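Aminotransferase (Streptomyces pactum, PDB 4ZM4) is a pyridoxal-phosphate-dependent protein of the class-III aminotransferase family, forming a two-chain assembly with its cofactor sites bordered by both subunits. Local coordinates at residues B[213-219]-B[246-252]; B[219-223]-B[253-257]. The protein carries 1 engineered substitution. All blocks are in the same frame, centred on the assembly; numbering follows the deposited sequence.

Contact 1. Residues B[213-219]-B[246-252]; sequences AAVIVEP and AMLVFDE. With P3B ((3E,4R,5R)-4,5-dihydroxy-3-{[(Z)-{3-hydroxy-2-methyl-5-[(phosphonooxy)methyl]pyridin-4(1H)-ylidene}methyl]imino}cyclohex-1-ene-1-carboxylic acid), chain H.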
# COMPACT_ATOMS: atom_id res chain seq x y z
N ALA B 213 -21.37 2.60 -13.22
CA ALA B 213 -20.75 3.55 -12.31
C ALA B 213 -19.49 4.15 -12.91
O ALA B 213 -19.23 5.35 -12.78
CB ALA B 213 -20.42 2.88 -10.99
N ALA B 214 -18.65 3.31 -13.51
CA ALA B 214 -17.34 3.76 -14.03
C ALA B 214 -16.82 2.89 -15.15
O ALA B 214 -17.05 1.70 -15.20
CB ALA B 214 -16.30 3.82 -12.91
N VAL B 215 -16.07 3.51 -16.05
CA VAL B 215 -15.17 2.82 -16.92
C VAL B 215 -13.76 3.12 -16.43
O VAL B 215 -13.34 4.29 -16.41
CB VAL B 215 -15.30 3.29 -18.35
CG1 VAL B 215 -14.33 2.51 -19.22
CG2 VAL B 215 -16.74 3.12 -18.84
N ILE B 216 -13.00 2.09 -16.07
CA ILE B 216 -11.60 2.29 -15.73
C ILE B 216 -10.73 1.82 -16.90
O ILE B 216 -11.07 0.80 -17.55
CB ILE B 216 -11.20 1.61 -14.40
CG1 ILE B 216 -9.76 1.95 -14.01
CG2 ILE B 216 -11.38 0.10 -14.47
CD1 ILE B 216 -9.45 1.80 -12.53
N VAL B 217 -9.63 2.54 -17.16
CA VAL B 217 -8.84 2.30 -18.34
C VAL B 217 -7.39 2.80 -18.21
O VAL B 217 -7.14 3.84 -17.60
CB VAL B 217 -9.52 2.95 -19.55
CG1 VAL B 217 -9.51 4.45 -19.39
CG2 VAL B 217 -8.84 2.52 -20.85
N GLU B 218 -6.44 2.03 -18.73
CA GLU B 218 -5.08 2.50 -18.96
C GLU B 218 -5.10 3.27 -20.25
O GLU B 218 -5.23 2.69 -21.33
CB GLU B 218 -4.08 1.34 -19.10
CG GLU B 218 -3.77 0.60 -17.80
CD GLU B 218 -2.69 -0.45 -18.00
OE1 GLU B 218 -1.61 -0.11 -18.58
OE2 GLU B 218 -2.89 -1.61 -17.58
N PRO B 219 -4.95 4.61 -20.18
CA PRO B 219 -5.15 5.38 -21.42
C PRO B 219 -4.17 4.95 -22.51
O PRO B 219 -4.52 4.95 -23.68
CB PRO B 219 -4.93 6.84 -21.00
CG PRO B 219 -4.95 6.84 -19.52
CD PRO B 219 -4.59 5.48 -19.05
N ALA B 246 -21.69 8.01 -16.37
CA ALA B 246 -20.66 7.15 -15.81
C ALA B 246 -19.38 7.93 -15.62
O ALA B 246 -19.03 8.75 -16.45
CB ALA B 246 -20.42 5.96 -16.73
N MET B 247 -18.65 7.68 -14.54
CA MET B 247 -17.38 8.38 -14.31
C MET B 247 -16.32 7.71 -15.17
O MET B 247 -16.26 6.48 -15.24
CB MET B 247 -17.00 8.40 -12.82
CG MET B 247 -18.03 9.14 -11.99
SD MET B 247 -17.53 9.45 -10.28
CE MET B 247 -16.45 10.86 -10.48
N LEU B 248 -15.52 8.51 -15.85
CA LEU B 248 -14.38 8.01 -16.59
C LEU B 248 -13.15 8.08 -15.67
O LEU B 248 -12.82 9.16 -15.16
CB LEU B 248 -14.15 8.81 -17.89
CG LEU B 248 -12.93 8.41 -18.76
CD1 LEU B 248 -12.92 6.94 -19.13
CD2 LEU B 248 -12.91 9.25 -20.03
N VAL B 249 -12.53 6.91 -15.42
CA VAL B 249 -11.35 6.80 -14.58
C VAL B 249 -10.13 6.44 -15.43
O VAL B 249 -10.05 5.34 -15.94
CB VAL B 249 -11.54 5.75 -13.46
CG1 VAL B 249 -10.41 5.82 -12.47
CG2 VAL B 249 -12.85 5.96 -12.69
N PHE B 250 -9.18 7.36 -15.53
CA PHE B 250 -7.90 7.04 -16.16
C PHE B 250 -6.99 6.53 -15.08
O PHE B 250 -6.67 7.24 -14.11
CB PHE B 250 -7.25 8.27 -16.83
CG PHE B 250 -7.77 8.60 -18.20
CD1 PHE B 250 -8.82 7.92 -18.77
CD2 PHE B 250 -7.23 9.65 -18.91
CE1 PHE B 250 -9.32 8.25 -20.03
CE2 PHE B 250 -7.72 10.01 -20.16
CZ PHE B 250 -8.76 9.30 -20.72
N ASP B 251 -6.54 5.30 -15.24
CA ASP B 251 -5.44 4.76 -14.43
C ASP B 251 -4.16 5.23 -15.08
O ASP B 251 -3.68 4.63 -16.01
CB ASP B 251 -5.51 3.22 -14.36
CG ASP B 251 -4.50 2.63 -13.43
OD1 ASP B 251 -3.59 3.35 -12.97
OD2 ASP B 251 -4.60 1.40 -13.15
N GLU B 252 -3.59 6.30 -14.53
CA GLU B 252 -2.31 6.81 -14.99
C GLU B 252 -1.14 6.46 -14.07
O GLU B 252 -0.16 7.19 -14.00
CB GLU B 252 -2.42 8.32 -15.20
CG GLU B 252 -3.44 8.71 -16.27
CD GLU B 252 -2.91 9.71 -17.26
OE1 GLU B 252 -1.74 9.56 -17.68
OE2 GLU B 252 -3.64 10.68 -17.60
OAH P3B H . -0.46 -1.99 -6.47
PBA P3B H . 0.67 -1.21 -7.28
OAI P3B H . 1.62 -2.30 -7.68
OAC P3B H . 1.39 -0.16 -6.46
OAQ P3B H . -0.20 -0.63 -8.59
CAM P3B H . -1.23 -1.42 -9.26
CAV P3B H . -1.30 -0.96 -10.55
CAL P3B H . -2.35 -0.12 -10.87
NAP P3B H . -2.42 0.40 -12.16
CAU P3B H . -1.46 0.10 -13.10
CAA P3B H . -1.55 0.58 -14.38
CAW P3B H . -0.47 -0.74 -12.80
OAE P3B H . 0.43 -0.99 -13.77
CAX P3B H . -0.31 -1.28 -11.53
CAJ P3B H . 0.77 -2.19 -11.25
NAO P3B H . 1.58 -2.68 -12.24
CAT P3B H . 2.54 -3.63 -12.01
CAK P3B H . 2.70 -4.36 -10.80
CAS P3B H . 3.63 -5.38 -10.62
CAR P3B H . 3.80 -6.04 -9.39
OAD P3B H . 4.70 -6.87 -9.20
OAB P3B H . 3.04 -5.89 -8.46
CAN P3B H . 4.61 -5.60 -11.52
CAY P3B H . 4.63 -4.78 -12.82
OAF P3B H . 4.99 -5.77 -13.80
CAZ P3B H . 3.30 -3.99 -13.17
OAG P3B H . 3.42 -2.89 -14.14

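Contact 2. Residues B[219-223]-B[253-257]; sequences PVLAN and VITGF. With P3B ((3E,4R,5R)-4,5-dihydroxy-3-{[(Z)-{3-hydroxy-2-methyl-5-[(phosphonooxy)methyl]pyridin-4(1H)-ylidene}methyl]imino}cyclohex-1-ene-1-carboxylic acid), chain H.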
# COMPACT_ATOMS: atom_id res chain seq x y z
N PRO B 219 -4.95 4.61 -20.18
CA PRO B 219 -5.15 5.38 -21.42
C PRO B 219 -4.17 4.95 -22.51
O PRO B 219 -4.52 4.95 -23.68
CB PRO B 219 -4.93 6.84 -21.00
CG PRO B 219 -4.95 6.84 -19.52
CD PRO B 219 -4.59 5.48 -19.05
N VAL B 220 -2.95 4.63 -22.14
CA VAL B 220 -2.07 3.82 -22.98
C VAL B 220 -1.93 2.48 -22.26
O VAL B 220 -1.60 2.45 -21.08
CB VAL B 220 -0.66 4.40 -23.09
CG1 VAL B 220 0.25 3.44 -23.85
CG2 VAL B 220 -0.68 5.73 -23.77
N LEU B 221 -2.24 1.39 -22.93
CA LEU B 221 -2.12 0.07 -22.32
C LEU B 221 -0.64 -0.25 -22.20
O LEU B 221 0.01 -0.51 -23.22
CB LEU B 221 -2.83 -1.00 -23.16
CG LEU B 221 -2.59 -2.47 -22.73
CD1 LEU B 221 -2.89 -2.66 -21.26
CD2 LEU B 221 -3.41 -3.45 -23.56
N ALA B 222 -0.10 -0.25 -20.98
CA ALA B 222 1.34 -0.52 -20.77
C ALA B 222 1.67 -1.92 -20.20
O ALA B 222 2.73 -2.45 -20.50
CB ALA B 222 1.95 0.54 -19.90
N ASN B 223 0.75 -2.54 -19.44
CA ASN B 223 0.96 -3.88 -18.87
C ASN B 223 0.66 -5.06 -19.83
O ASN B 223 0.46 -6.21 -19.41
CB ASN B 223 0.10 -4.07 -17.61
CG ASN B 223 0.50 -3.16 -16.48
OD1 ASN B 223 1.44 -3.45 -15.72
ND2 ASN B 223 -0.24 -2.11 -16.29
N VAL B 253 -1.25 5.33 -13.39
CA VAL B 253 -0.20 4.87 -12.48
C VAL B 253 1.11 4.78 -13.22
O VAL B 253 2.13 5.22 -12.72
CB VAL B 253 -0.57 3.49 -11.84
CG1 VAL B 253 0.67 2.72 -11.38
CG2 VAL B 253 -1.50 3.69 -10.65
N ILE B 254 1.07 4.29 -14.45
CA ILE B 254 2.25 4.23 -15.29
C ILE B 254 2.40 5.48 -16.18
O ILE B 254 3.48 6.08 -16.22
CB ILE B 254 2.26 2.95 -16.15
CG1 ILE B 254 2.67 1.77 -15.26
CG2 ILE B 254 3.23 3.06 -17.31
CD1 ILE B 254 2.51 0.43 -15.96
N THR B 255 1.34 5.89 -16.87
CA THR B 255 1.44 7.00 -17.84
C THR B 255 1.60 8.41 -17.23
O THR B 255 2.18 9.31 -17.87
CB THR B 255 0.24 7.02 -18.81
OG1 THR B 255 -0.97 7.08 -18.06
CG2 THR B 255 0.23 5.81 -19.66
N GLY B 256 1.14 8.61 -16.00
CA GLY B 256 1.25 9.93 -15.36
C GLY B 256 2.68 10.39 -15.14
O GLY B 256 3.52 9.64 -14.68
N PHE B 257 2.95 11.62 -15.52
CA PHE B 257 4.30 12.20 -15.50
C PHE B 257 5.31 11.40 -16.27
O PHE B 257 6.52 11.55 -16.06
CB PHE B 257 4.81 12.40 -14.08
CG PHE B 257 3.77 12.91 -13.13
CD1 PHE B 257 3.39 14.24 -13.13
CD2 PHE B 257 3.16 12.04 -12.24
CE1 PHE B 257 2.42 14.68 -12.27
CE2 PHE B 257 2.20 12.49 -11.36
CZ PHE B 257 1.83 13.81 -11.37
OAH P3B H . -0.46 -1.99 -6.47
PBA P3B H . 0.67 -1.21 -7.28
OAI P3B H . 1.62 -2.30 -7.68
OAC P3B H . 1.39 -0.16 -6.46
OAQ P3B H . -0.20 -0.63 -8.59
CAM P3B H . -1.23 -1.42 -9.26
CAV P3B H . -1.30 -0.96 -10.55
CAL P3B H . -2.35 -0.12 -10.87
NAP P3B H . -2.42 0.40 -12.16
CAU P3B H . -1.46 0.10 -13.10
CAA P3B H . -1.55 0.58 -14.38
CAW P3B H . -0.47 -0.74 -12.80
OAE P3B H . 0.43 -0.99 -13.77
CAX P3B H . -0.31 -1.28 -11.53
CAJ P3B H . 0.77 -2.19 -11.25
NAO P3B H . 1.58 -2.68 -12.24
CAT P3B H . 2.54 -3.63 -12.01
CAK P3B H . 2.70 -4.36 -10.80
CAS P3B H . 3.63 -5.38 -10.62
CAR P3B H . 3.80 -6.04 -9.39
OAD P3B H . 4.70 -6.87 -9.20
OAB P3B H . 3.04 -5.89 -8.46
CAN P3B H . 4.61 -5.60 -11.52
CAY P3B H . 4.63 -4.78 -12.82
OAF P3B H . 4.99 -5.77 -13.80
CAZ P3B H . 3.30 -3.99 -13.17
OAG P3B H . 3.42 -2.89 -14.14

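Contact 1. Residues B[213-219]-B[246-252]
Strands 213-217 and 247-251 are the two neighbouring parallel strands of a beta-alpha-beta unit closed by helix 233-244, pairing Ala214 with Met247 and Val217 with Phe250 in the central sheet of the large aminotransferase domain. Five backbone bonds join them in the alternating parallel pattern; Val249 N to Val215 O (2.9 Å) lies mid-ladder and Asp251 N to Val217 O (2.8 Å) closes it. On one face Ile216 CD1 meets Val249 CG1 at 4.1 Å, and the other branch of Val249, CG2, touches Ala214 CB. On the other, Val217 and Phe250 stand side by side: CG1 of Val217, held between its backbone N and carbonyl carbon (chi1 66°), reaches Phe250 CD1 at 3.6 Å. Just past the strand, Pro219 folds back over a face of the same ring in a CH-pi contact, its CG 3.9 Å from the Phe250 ring centroid but offset toward the rim. The strand ends also carry ligand-pocket residues. Asp251 turns CG away from its backbone N (chi1 -174°), and OD2 accepts the pyridine N-H of P3B, 2.6 Å from NAP; OD2 also bonds His151 ND1, while Val253 N holds OD1, so both carboxylate oxygens are fixed. Glu218 extends to bring CD within 3.9 Å of the P3B methyl CAA, and its carboxylate is gripped by Tyr150 N and Ala222 N. The ladder lies deep in the sheet: strand 142-146 flanks 213-217 and strand 274-277 flanks 247-251, helix 123-138 packs on the face of Ala214, Ile216 and Met247, and helix 233-244 covers the face of Val215 and Leu248.

Contact 2. Residues B[219-223]-B[253-257]
Ala222 and Ile254 make an apolar contact between the loops 219-223 and 253-257, the alanine methyl CB standing 3.8 Å from Ile254 CG2. This branch lies opposite the backbone N of Ile254, whereas CG1 runs beside that N (chi1 -77°) and carries CD1 on toward the ligand. A second such meeting joins Val220 and Thr255: Thr255 CG2 comes within 3.8 Å of Val220 CB. Beside it, Thr255 OG1 only brushes the ring of Pro219 at CD; the polar partner of this hydroxyl is the carboxylate of Glu252, three residues back along the chain. Between the loops themselves the touching is thus van der Waals in kind, and the polar interactions are made with P3B. Asn223 sets its amide across two of the ligand's hydroxyl oxygens, OAG and OAE. Its OD1 accepts from OAG of P3B at 2.6 Å, while its ND2 donates to OAE, the 3-hydroxyl oxygen of the P3B pyridine ring, at 2.8 Å, with an N-H...O angle of 158°; a weak bond from OAE to OD1 adds little. The ND2 group also bonds Glu218, and with both amide atoms engaged the flip of the side chain is probably settled. Van der Waals contact with the ligand comes from the other loop. Ile254 CD1 lies 3.3 Å from OAE of P3B and also touches Asn223 ND2, while Val253 CB sits over one face of the pyridine ring, 3.6 Å from NAP of P3B. Here the pocket lies on loops at the C-terminal ends of parallel strands, as is usual in fold-type I aminotransferases, with Asn223 at the 3-hydroxyl and Val253 on a face of the pyridine.

In the fold
Contact 2 continues contact 1 beyond the strand ends: each chain segment leaves the sheet and runs straight into its loop, Pro219 belongs to both, and the two centres lie 12 Å apart. A probable hydrogen bond ties them together, Glu218 OE2 of 213-219 standing 3.0 Å from Asn223 ND2 of 219-223, and the glutamate of contact 1 probably helps to position the amide of contact 2. Both contacts face P3B, contact 1 at the pyridine nitrogen and contact 2 at the pyridine 3-hydroxyl oxygen OAE and the hydroxyl OAG of the cyclohexene ring. Thr124, Ser31 and Arg34 also bond the ligand, as do Gly309 and Val310 of the second subunit, which places the pocket at the dimer interface.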